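Local coordinates for endo-1,4-beta-xylanase (PDB 1H12), which hydrolyses internal beta-1,4-xylosidic bonds of xylan, as a cold-adapted member of glycoside hydrolase family 8, at residues T178-L183 and K222-Q227; E185-R190 and A229-T234; L235-F240 and Q299-S304. All blocks are in the same frame, centred on the assembly; numbering follows the deposited sequence.

Interaction 1 (T178-L183 and K222-Q227); sequences TIKNKL and KNYWRQ
Lys180 lies along one face of the Tyr224 ring, and beside this pair Ile179 meets Trp225. The contact joins helix 168-182 to helix 219-243 in the (alpha/alpha)6 barrel of family 8 glycoside hydrolases. Lys180 carries most of it. Its CG stands anti to the backbone N (chi1 179°), and the chain runs on extended from there, so its methylenes pass over the tyrosine one after another. CB only skirts the ring, 4.1 Å from Tyr224 OH. CG comes closest, 3.6 Å from Tyr224 CZ. CD moves inward and lies 3.9 Å from Tyr224 CE2. CE lies over the face, toward the CD1-CE1 side, 3.8 Å from the ring centroid and 15° off the ring normal, a clear CH-pi contact. NZ ends over the same face, 4.5 Å from the centroid, at cation-pi distance. Its stronger polar partner is the carboxylate of Asp221, with which it forms a salt bridge. The ammonium thus has both a carboxylate and an electron-rich ring beside it, which would probably favour its charged form.

Tyr224 also leans on its neighbour in sequence. Its CD2 sits 3.7 Å above the Trp225 plane, over the centre of the indole, with the edge of the phenol turned to that face. Trp225 in turn meets the ring of Phe212 edge-to-face. The six-membered ring of Trp225 reaches across to helix 168-182, and Met184 of strand 184-185 touches Ile179, Tyr224 and Trp225. Lys180 and Tyr224 are partly exposed, while Ile179 and Trp225 are buried. In the buried pair, the Ile179 CG2 methyl lies near the indole plane, 3.8 Å from Trp225 CH2 at the ring edge.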
loop_
_atom_site.group_PDB
_atom_site.type_symbol
_atom_site.label_atom_id
_atom_site.label_comp_id
_atom_site.label_asym_id
_atom_site.label_seq_id
_atom_site.Cartn_x
_atom_site.Cartn_y
_atom_site.Cartn_z
ATOM N N THR A 178 -15.311 -6.068 -9.305
ATOM C CA THR A 178 -15.752 -4.939 -8.510
ATOM C C THR A 178 -14.907 -3.701 -8.764
ATOM O O THR A 178 -15.424 -2.591 -8.892
ATOM C CB THR A 178 -15.792 -5.328 -7.037
ATOM O OG1 THR A 178 -16.848 -6.292 -6.871
ATOM C CG2 THR A 178 -16.011 -4.135 -6.118
ATOM N N ILE A 179 -13.590 -3.863 -8.803
ATOM C CA ILE A 179 -12.720 -2.718 -9.075
ATOM C C ILE A 179 -13.093 -2.108 -10.428
ATOM O O ILE A 179 -13.272 -0.893 -10.552
ATOM C CB ILE A 179 -11.243 -3.124 -9.003
ATOM C CG1 ILE A 179 -10.861 -3.539 -7.596
ATOM C CG2 ILE A 179 -10.387 -1.945 -9.462
ATOM C CD1 ILE A 179 -9.519 -4.288 -7.519
ATOM N N LYS A 180 -13.160 -2.949 -11.459
ATOM C CA LYS A 180 -13.476 -2.472 -12.778
ATOM C C LYS A 180 -14.826 -1.771 -12.851
ATOM O O LYS A 180 -14.945 -0.715 -13.483
ATOM C CB LYS A 180 -13.414 -3.663 -13.753
ATOM C CG LYS A 180 -13.748 -3.311 -15.178
ATOM C CD LYS A 180 -13.475 -4.552 -16.084
ATOM C CE LYS A 180 -13.718 -4.323 -17.499
ATOM N NZ LYS A 180 -13.535 -5.770 -18.018
ATOM N N ASN A 181 -15.836 -2.355 -12.229
ATOM C CA ASN A 181 -17.192 -1.858 -12.374
ATOM C C ASN A 181 -17.559 -0.730 -11.440
ATOM O O ASN A 181 -18.503 0.020 -11.756
ATOM C CB ASN A 181 -18.177 -3.000 -12.143
ATOM C CG ASN A 181 -18.135 -4.029 -13.200
ATOM O OD1 ASN A 181 -17.817 -3.766 -14.315
ATOM N ND2 ASN A 181 -18.542 -5.265 -12.811
ATOM N N LYS A 182 -16.899 -0.617 -10.308
ATOM C CA LYS A 182 -17.245 0.343 -9.295
ATOM C C LYS A 182 -16.182 1.359 -8.961
ATOM O O LYS A 182 -16.505 2.420 -8.414
ATOM C CB LYS A 182 -17.608 -0.393 -7.967
ATOM C CG LYS A 182 -18.674 -1.452 -8.101
ATOM C CD LYS A 182 -20.059 -0.984 -8.519
ATOM C CE LYS A 182 -21.038 -2.120 -8.603
ATOM N NZ LYS A 182 -22.369 -1.653 -9.068
ATOM N N LEU A 183 -14.910 1.039 -9.210
ATOM C CA LEU A 183 -13.798 1.801 -8.645
ATOM C C LEU A 183 -12.845 2.364 -9.681
ATOM O O LEU A 183 -11.753 2.786 -9.324
ATOM C CB LEU A 183 -13.031 0.996 -7.593
ATOM C CG LEU A 183 -13.889 0.339 -6.487
ATOM C CD1 LEU A 183 -13.011 -0.460 -5.581
ATOM C CD2 LEU A 183 -14.659 1.387 -5.729
ATOM N N LYS A 222 -7.612 -9.476 -19.929
ATOM C CA LYS A 222 -6.188 -9.389 -19.957
ATOM C C LYS A 222 -5.744 -8.029 -20.533
ATOM O O LYS A 222 -4.869 -7.340 -19.999
ATOM C CB LYS A 222 -5.581 -10.516 -20.736
ATOM C CG LYS A 222 -4.164 -10.463 -20.866
ATOM C CD LYS A 222 -3.609 -11.696 -21.489
ATOM C CE LYS A 222 -2.130 -11.735 -21.316
ATOM N NZ LYS A 222 -1.576 -13.115 -21.763
ATOM N N ASN A 223 -6.336 -7.697 -21.669
ATOM C CA ASN A 223 -6.037 -6.423 -22.299
ATOM C C ASN A 223 -6.443 -5.225 -21.441
ATOM O O ASN A 223 -5.694 -4.242 -21.339
ATOM C CB ASN A 223 -6.659 -6.377 -23.704
ATOM C CG ASN A 223 -5.894 -7.187 -24.693
ATOM O OD1 ASN A 223 -6.179 -8.421 -24.927
ATOM N ND2 ASN A 223 -4.962 -6.579 -25.274
ATOM N N TYR A 224 -7.580 -5.334 -20.790
ATOM C CA TYR A 224 -8.056 -4.271 -19.892
ATOM C C TYR A 224 -7.003 -3.949 -18.838
ATOM O O TYR A 224 -6.614 -2.793 -18.647
ATOM C CB TYR A 224 -9.381 -4.678 -19.231
ATOM C CG TYR A 224 -9.890 -3.664 -18.238
ATOM C CD1 TYR A 224 -10.637 -2.605 -18.658
ATOM C CD2 TYR A 224 -9.527 -3.738 -16.887
ATOM C CE1 TYR A 224 -11.108 -1.640 -17.745
ATOM C CE2 TYR A 224 -9.960 -2.794 -15.989
ATOM C CZ TYR A 224 -10.712 -1.731 -16.404
ATOM O OH TYR A 224 -11.104 -0.795 -15.486
ATOM N N TRP A 225 -6.518 -4.977 -18.143
ATOM C CA TRP A 225 -5.579 -4.735 -17.055
ATOM C C TRP A 225 -4.210 -4.280 -17.555
ATOM O O TRP A 225 -3.550 -3.500 -16.876
ATOM C CB TRP A 225 -5.507 -5.931 -16.119
ATOM C CG TRP A 225 -6.756 -6.061 -15.307
ATOM C CD1 TRP A 225 -7.697 -7.040 -15.401
ATOM C CD2 TRP A 225 -7.218 -5.163 -14.272
ATOM N NE1 TRP A 225 -8.706 -6.802 -14.516
ATOM C CE2 TRP A 225 -8.422 -5.658 -13.795
ATOM C CE3 TRP A 225 -6.709 -4.025 -13.694
ATOM C CZ2 TRP A 225 -9.147 -5.016 -12.815
ATOM C CZ3 TRP A 225 -7.405 -3.379 -12.697
ATOM C CH2 TRP A 225 -8.635 -3.874 -12.278
ATOM N N ARG A 226 -3.768 -4.755 -18.730
ATOM C CA ARG A 226 -2.533 -4.241 -19.285
ATOM C C ARG A 226 -2.660 -2.750 -19.593
ATOM O O ARG A 226 -1.721 -1.988 -19.389
ATOM C CB ARG A 226 -2.227 -4.985 -20.591
ATOM N N GLN A 227 -3.826 -2.322 -20.088
ATOM C CA GLN A 227 -4.062 -0.933 -20.384
ATOM C C GLN A 227 -4.098 -0.113 -19.075
ATOM O O GLN A 227 -3.588 1.020 -19.043
ATOM C CB GLN A 227 -5.366 -0.786 -21.120
ATOM C CG GLN A 227 -5.270 -1.331 -22.556
ATOM C CD GLN A 227 -6.598 -1.774 -23.116
ATOM O OE1 GLN A 227 -7.659 -1.378 -22.637
ATOM N NE2 GLN A 227 -6.537 -2.597 -24.165
#

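Interaction 2 (E185-R190 and A229-T234); sequences ENQIIR and ATKSRT
The amide of Gln187 meets Lys231 at its oxygen edge. Lys231 NZ lies in the carbonyl plane, on a lone pair of Gln187 OE1, at 2.7 Å and with a C=O...N angle of 142°. At the other end of the same amide, NE2 donates to Gln227 OE1, and Tyr224 and Val228 pack against the side chain. A donor at the oxygen and an acceptor at the nitrogen fix which way round the amide sits. The second flat group, the Arg190 guanidinium, lies on the far side of the hairpin from the helix. Glu185 CB rests 3.5 Å above one of its faces, towards the rim. Arg190 NH1 forms a salt bridge with Asp196.

Gln187 belongs to the tight turn of a beta-hairpin. Glu185 to Ile188 form a type I' turn, with Asn186 and Gln187 both at positive phi. Two backbone bonds close it: Glu185 N to Ile188 O at 2.9 Å and Ile188 N to Glu185 O at 3.0 Å. The turn puts the carbonyl of Asn186 beside the Gln187 amide, and the lysine of helix 219-243 reaches both. Lys231 is extended beyond CG, so its ammonium stands well out from the helix. Its second bond, NZ to Asn186 O at 3.3 Å, is weak. Lower down, Lys231 CD passes 3.8 Å from Gln187 CB, adding a little apolar contact at the surface.

The helix is thus tied to the hairpin tip by a charged donor and two neutral carbonyl oxygens. This is a charge-dipole contact, not a salt bridge. The ammonium would be expected to polarise the Gln187 amide and so perhaps strengthen the donation from NE2 to Gln227.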
loop_
_atom_site.group_PDB
_atom_site.type_symbol
_atom_site.label_atom_id
_atom_site.label_comp_id
_atom_site.label_asym_id
_atom_site.label_seq_id
_atom_site.Cartn_x
_atom_site.Cartn_y
_atom_site.Cartn_z
ATOM N N GLU A 185 -12.395 4.960 -13.291
ATOM C CA GLU A 185 -12.881 5.931 -14.291
ATOM C C GLU A 185 -11.862 5.953 -15.408
ATOM O O GLU A 185 -10.710 6.293 -15.224
ATOM C CB GLU A 185 -13.048 7.329 -13.752
ATOM C CG GLU A 185 -13.712 8.232 -14.799
ATOM C CD GLU A 185 -13.875 9.654 -14.425
ATOM O OE1 GLU A 185 -13.516 10.121 -13.372
ATOM O OE2 GLU A 185 -14.426 10.408 -15.273
ATOM N N ASN A 186 -12.300 5.618 -16.621
ATOM C CA ASN A 186 -11.376 5.651 -17.767
ATOM C C ASN A 186 -10.094 4.868 -17.466
ATOM O O ASN A 186 -9.001 5.332 -17.801
ATOM C CB ASN A 186 -11.019 7.140 -18.168
ATOM C CG ASN A 186 -12.263 8.058 -18.475
ATOM O OD1 ASN A 186 -13.331 7.546 -18.901
ATOM N ND2 ASN A 186 -12.134 9.421 -18.150
ATOM N N GLN A 187 -10.203 3.706 -16.792
ATOM C CA GLN A 187 -9.061 2.837 -16.528
ATOM C C GLN A 187 -8.050 3.439 -15.547
ATOM O O GLN A 187 -6.952 2.959 -15.500
ATOM C CB GLN A 187 -8.416 2.371 -17.819
ATOM C CG GLN A 187 -9.337 1.451 -18.641
ATOM C CD GLN A 187 -8.771 1.019 -19.942
ATOM O OE1 GLN A 187 -8.237 1.877 -20.655
ATOM N NE2 GLN A 187 -8.666 -0.258 -20.196
ATOM N N ILE A 188 -8.481 4.412 -14.761
ATOM C CA ILE A 188 -7.695 4.974 -13.676
ATOM C C ILE A 188 -8.465 4.763 -12.373
ATOM O O ILE A 188 -9.651 5.103 -12.246
ATOM C CB ILE A 188 -7.417 6.459 -13.883
ATOM C CG1 ILE A 188 -6.469 6.616 -15.120
ATOM C CG2 ILE A 188 -6.740 7.049 -12.670
ATOM C CD1 ILE A 188 -6.243 7.964 -15.528
ATOM N N ILE A 189 -7.763 4.234 -11.367
ATOM C CA ILE A 189 -8.395 3.985 -10.070
ATOM C C ILE A 189 -8.982 5.249 -9.491
ATOM O O ILE A 189 -8.361 6.310 -9.461
ATOM C CB ILE A 189 -7.376 3.291 -9.135
ATOM C CG1 ILE A 189 -8.043 2.703 -7.902
ATOM C CG2 ILE A 189 -6.218 4.190 -8.777
ATOM C CD1 ILE A 189 -8.862 1.465 -8.132
ATOM N N ARG A 190 -10.211 5.134 -9.002
ATOM C CA ARG A 190 -10.896 6.240 -8.379
ATOM C C ARG A 190 -10.429 6.436 -6.925
ATOM O O ARG A 190 -10.140 5.508 -6.205
ATOM C CB ARG A 190 -12.398 5.950 -8.348
ATOM C CG ARG A 190 -13.078 6.105 -9.691
ATOM C CD ARG A 190 -14.543 5.721 -9.608
ATOM N NE ARG A 190 -15.319 6.061 -10.791
ATOM C CZ ARG A 190 -15.791 7.252 -11.075
ATOM N NH1 ARG A 190 -15.655 8.263 -10.244
ATOM N NH2 ARG A 190 -16.407 7.473 -12.224
ATOM N N ALA A 229 -2.385 -0.808 -16.454
ATOM C CA ALA A 229 -0.978 -0.682 -16.087
ATOM C C ALA A 229 -0.291 0.466 -16.820
ATOM O O ALA A 229 0.402 1.285 -16.205
ATOM C CB ALA A 229 -0.253 -1.989 -16.313
ATOM N N THR A 230 -0.474 0.531 -18.137
ATOM C CA THR A 230 0.151 1.576 -18.909
ATOM C C THR A 230 -0.366 2.934 -18.510
ATOM O O THR A 230 0.409 3.903 -18.373
ATOM C CB THR A 230 -0.113 1.299 -20.407
ATOM O OG1 THR A 230 0.476 0.073 -20.754
ATOM C CG2 THR A 230 0.470 2.427 -21.292
ATOM N N LYS A 231 -1.664 3.069 -18.308
ATOM C CA LYS A 231 -2.253 4.347 -17.945
ATOM C C LYS A 231 -1.801 4.745 -16.541
ATOM O O LYS A 231 -1.723 5.959 -16.275
ATOM C CB LYS A 231 -3.770 4.276 -18.027
ATOM C CG LYS A 231 -4.286 4.391 -19.468
ATOM C CD LYS A 231 -5.788 4.462 -19.515
ATOM C CE LYS A 231 -6.364 4.731 -20.855
ATOM N NZ LYS A 231 -7.897 4.593 -20.870
ATOM N N SER A 232 -1.524 3.785 -15.675
ATOM C CA SER A 232 -1.088 4.092 -14.325
ATOM C C SER A 232 0.343 4.647 -14.340
ATOM O O SER A 232 0.647 5.626 -13.651
ATOM C CB SER A 232 -1.215 2.869 -13.451
ATOM O OG SER A 232 -0.811 3.157 -12.123
ATOM N N ARG A 233 1.199 4.008 -15.120
ATOM C CA ARG A 233 2.546 4.553 -15.279
ATOM C C ARG A 233 2.479 5.961 -15.887
ATOM O O ARG A 233 3.254 6.836 -15.489
ATOM C CB ARG A 233 3.440 3.614 -16.070
ATOM C CG ARG A 233 3.646 2.274 -15.386
ATOM C CD ARG A 233 4.768 1.439 -15.951
ATOM N NE ARG A 233 4.886 0.214 -15.231
ATOM C CZ ARG A 233 4.218 -0.903 -15.493
ATOM N NH1 ARG A 233 3.515 -1.067 -16.615
ATOM N NH2 ARG A 233 4.272 -1.892 -14.631
ATOM N N THR A 234 1.596 6.184 -16.851
ATOM C CA THR A 234 1.461 7.502 -17.435
ATOM C C THR A 234 0.997 8.512 -16.404
ATOM O O THR A 234 1.519 9.630 -16.330
ATOM C CB THR A 234 0.557 7.439 -18.649
ATOM O OG1 THR A 234 1.160 6.625 -19.624
ATOM C CG2 THR A 234 0.318 8.880 -19.229
#

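Interaction 3 (L235-F240 and Q299-S304); sequences LLKNHF and QAWHKS
This is a helix-to-helix contact built on one indole: Trp301, in the first turn of helix 300-318, packs against Leu236 and Lys237 of helix 219-243. The backbones come close here, with Lys237 CA 6.3 Å from Trp301 CA. Lys237 CG sits over the five-membered ring, 3.5 Å from its centroid and 17° off the normal, in a CH-pi contact. CD continues over Trp301 CD1. The lysine then bends at chi3 and chi4, which leaves NZ over the indole face near Trp301 NE1. Both nitrogens are donors and their approach is too short to be favourable, so the placement of NZ is doubtful. As modelled, NZ also makes a weak hydrogen bond to Arg233 O, one turn back in its own helix. Leu236 touches the other end of the indole, its CB 3.8 Å from Trp301 CZ3.

Both helices are part of the (alpha/alpha)6 barrel, and helix 283-296 packs against each segment, through Phe240 on one side and His302 on the other. His302 lies over part of the indole face opposite Lys237, its ND1 toward the rim of the indole. Trp301 CE2 lies 3.5 Å above the imidazole plane, over its centre, so the tryptophan is held between a lysine chain and a histidine ring. The histidine is fixed in turn. Its NE2 is hydrogen-bonded to Asp292, and its ND1 accepts the backbone NH of Gln299, the N-cap residue, at 3.0 Å. That bond is nearly straight at the hydrogen, 163°, although Gln299 N lies well out of the imidazole plane.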
loop_
_atom_site.group_PDB
_atom_site.type_symbol
_atom_site.label_atom_id
_atom_site.label_comp_id
_atom_site.label_asym_id
_atom_site.label_seq_id
_atom_site.Cartn_x
_atom_site.Cartn_y
_atom_site.Cartn_z
ATOM N N LEU A 235 0.025 8.142 -15.589
ATOM C CA LEU A 235 -0.460 9.038 -14.542
ATOM C C LEU A 235 0.681 9.399 -13.586
ATOM O O LEU A 235 0.858 10.569 -13.241
ATOM C CB LEU A 235 -1.654 8.378 -13.807
ATOM C CG LEU A 235 -2.292 9.107 -12.631
ATOM C CD1 LEU A 235 -1.522 9.049 -11.356
ATOM C CD2 LEU A 235 -2.643 10.514 -12.962
ATOM N N LEU A 236 1.407 8.390 -13.124
ATOM C CA LEU A 236 2.505 8.657 -12.219
ATOM C C LEU A 236 3.592 9.498 -12.858
ATOM O O LEU A 236 4.109 10.426 -12.244
ATOM C CB LEU A 236 3.075 7.365 -11.628
ATOM C CG LEU A 236 2.163 6.656 -10.617
ATOM C CD1 LEU A 236 2.769 5.335 -10.239
ATOM C CD2 LEU A 236 1.901 7.554 -9.388
ATOM N N LYS A 237 3.962 9.180 -14.088
ATOM C CA LYS A 237 4.944 10.009 -14.798
ATOM C C LYS A 237 4.483 11.431 -14.893
ATOM O O LYS A 237 5.258 12.363 -14.663
ATOM C CB LYS A 237 5.159 9.447 -16.225
ATOM C CG LYS A 237 5.868 8.229 -16.356
ATOM C CD LYS A 237 6.091 7.805 -17.869
ATOM C CE LYS A 237 5.168 6.659 -18.204
ATOM N NZ LYS A 237 5.464 5.461 -17.323
ATOM N N ASN A 238 3.241 11.623 -15.264
ATOM C CA ASN A 238 2.687 12.971 -15.383
ATOM C C ASN A 238 2.671 13.682 -14.041
ATOM O O ASN A 238 2.980 14.872 -13.958
ATOM C CB ASN A 238 1.291 12.913 -15.996
ATOM C CG ASN A 238 1.278 12.578 -17.472
ATOM O OD1 ASN A 238 2.316 12.680 -18.154
ATOM N ND2 ASN A 238 0.083 12.208 -17.990
ATOM N N HIS A 239 2.254 12.969 -12.990
ATOM C CA HIS A 239 2.239 13.565 -11.660
ATOM C C HIS A 239 3.627 13.996 -11.244
ATOM O O HIS A 239 3.809 15.112 -10.736
ATOM C CB HIS A 239 1.658 12.541 -10.678
ATOM C CG HIS A 239 1.391 13.098 -9.311
ATOM N ND1 HIS A 239 0.490 14.102 -9.080
ATOM C CD2 HIS A 239 1.932 12.796 -8.114
ATOM C CE1 HIS A 239 0.488 14.358 -7.754
ATOM N NE2 HIS A 239 1.366 13.589 -7.143
ATOM N N PHE A 240 4.607 13.148 -11.449
ATOM C CA PHE A 240 5.975 13.498 -11.098
ATOM C C PHE A 240 6.506 14.659 -11.907
ATOM O O PHE A 240 7.285 15.460 -11.397
ATOM C CB PHE A 240 6.888 12.270 -11.066
ATOM C CG PHE A 240 6.765 11.513 -9.773
ATOM C CD1 PHE A 240 7.348 12.018 -8.635
ATOM C CD2 PHE A 240 6.044 10.301 -9.677
ATOM C CE1 PHE A 240 7.228 11.370 -7.427
ATOM C CE2 PHE A 240 5.934 9.655 -8.476
ATOM C CZ PHE A 240 6.513 10.202 -7.354
ATOM N N GLN A 299 12.725 2.303 -15.239
ATOM C CA GLN A 299 12.842 3.210 -16.354
ATOM C C GLN A 299 13.292 4.582 -15.833
ATOM O O GLN A 299 13.389 4.818 -14.640
ATOM C CB GLN A 299 11.517 3.331 -17.068
ATOM C CG GLN A 299 10.881 2.048 -17.565
ATOM N N ALA A 300 13.622 5.468 -16.748
ATOM C CA ALA A 300 14.120 6.769 -16.358
ATOM C C ALA A 300 13.142 7.484 -15.409
ATOM O O ALA A 300 13.590 8.152 -14.481
ATOM C CB ALA A 300 14.395 7.649 -17.614
ATOM N N TRP A 301 11.832 7.374 -15.662
ATOM C CA TRP A 301 10.908 8.120 -14.809
ATOM C C TRP A 301 10.927 7.599 -13.365
ATOM O O TRP A 301 10.768 8.397 -12.435
ATOM C CB TRP A 301 9.497 8.144 -15.362
ATOM C CG TRP A 301 8.702 6.847 -15.249
ATOM C CD1 TRP A 301 8.586 5.851 -16.163
ATOM C CD2 TRP A 301 7.877 6.480 -14.135
ATOM N NE1 TRP A 301 7.757 4.861 -15.672
ATOM C CE2 TRP A 301 7.324 5.203 -14.424
ATOM C CE3 TRP A 301 7.564 7.095 -12.944
ATOM C CZ2 TRP A 301 6.451 4.555 -13.543
ATOM C CZ3 TRP A 301 6.723 6.396 -12.052
ATOM C CH2 TRP A 301 6.193 5.179 -12.363
ATOM N N HIS A 302 11.092 6.289 -13.153
ATOM C CA HIS A 302 11.125 5.778 -11.791
ATOM C C HIS A 302 12.288 6.390 -11.031
ATOM O O HIS A 302 12.172 6.803 -9.877
ATOM C CB HIS A 302 11.323 4.263 -11.711
ATOM C CG HIS A 302 10.277 3.428 -12.378
ATOM N ND1 HIS A 302 10.302 3.139 -13.726
ATOM C CD2 HIS A 302 9.222 2.761 -11.845
ATOM C CE1 HIS A 302 9.291 2.318 -13.957
ATOM N NE2 HIS A 302 8.607 2.076 -12.844
ATOM N N LYS A 303 13.437 6.406 -11.688
ATOM C CA LYS A 303 14.684 6.862 -11.074
ATOM C C LYS A 303 14.595 8.327 -10.758
ATOM O O LYS A 303 15.005 8.767 -9.676
ATOM C CB LYS A 303 15.850 6.542 -12.018
ATOM C CG LYS A 303 16.048 5.087 -12.292
ATOM C CD LYS A 303 17.045 4.881 -13.503
ATOM C CE LYS A 303 17.143 3.613 -13.978
ATOM N NZ LYS A 303 18.169 3.575 -15.122
ATOM N N SER A 304 14.123 9.135 -11.689
ATOM C CA SER A 304 13.996 10.559 -11.453
ATOM C C SER A 304 13.014 10.835 -10.313
ATOM O O SER A 304 13.242 11.676 -9.456
ATOM C CB SER A 304 13.544 11.249 -12.768
ATOM O OG SER A 304 13.352 12.618 -12.590
#

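From the N terminus, the chain leaves helix 168-182, turns through the 185-190 hairpin and passes through helix 206-215 before entering helix 219-243. Interaction 1 closes this excursion from 178-183 to 222-227. Interaction 2 closes one of equal span, from 185-190 to 229-234, and the two cross because their segments alternate. They also touch, where Leu183 O meets Arg190 N. Interaction 3 follows in series, closing a longer loop from 235-240 to 299-304; Arg233 of interaction 2 packs against its Trp301. Successive turns of helix 219-243 thus join helix 168-182, the hairpin and helix 300-318.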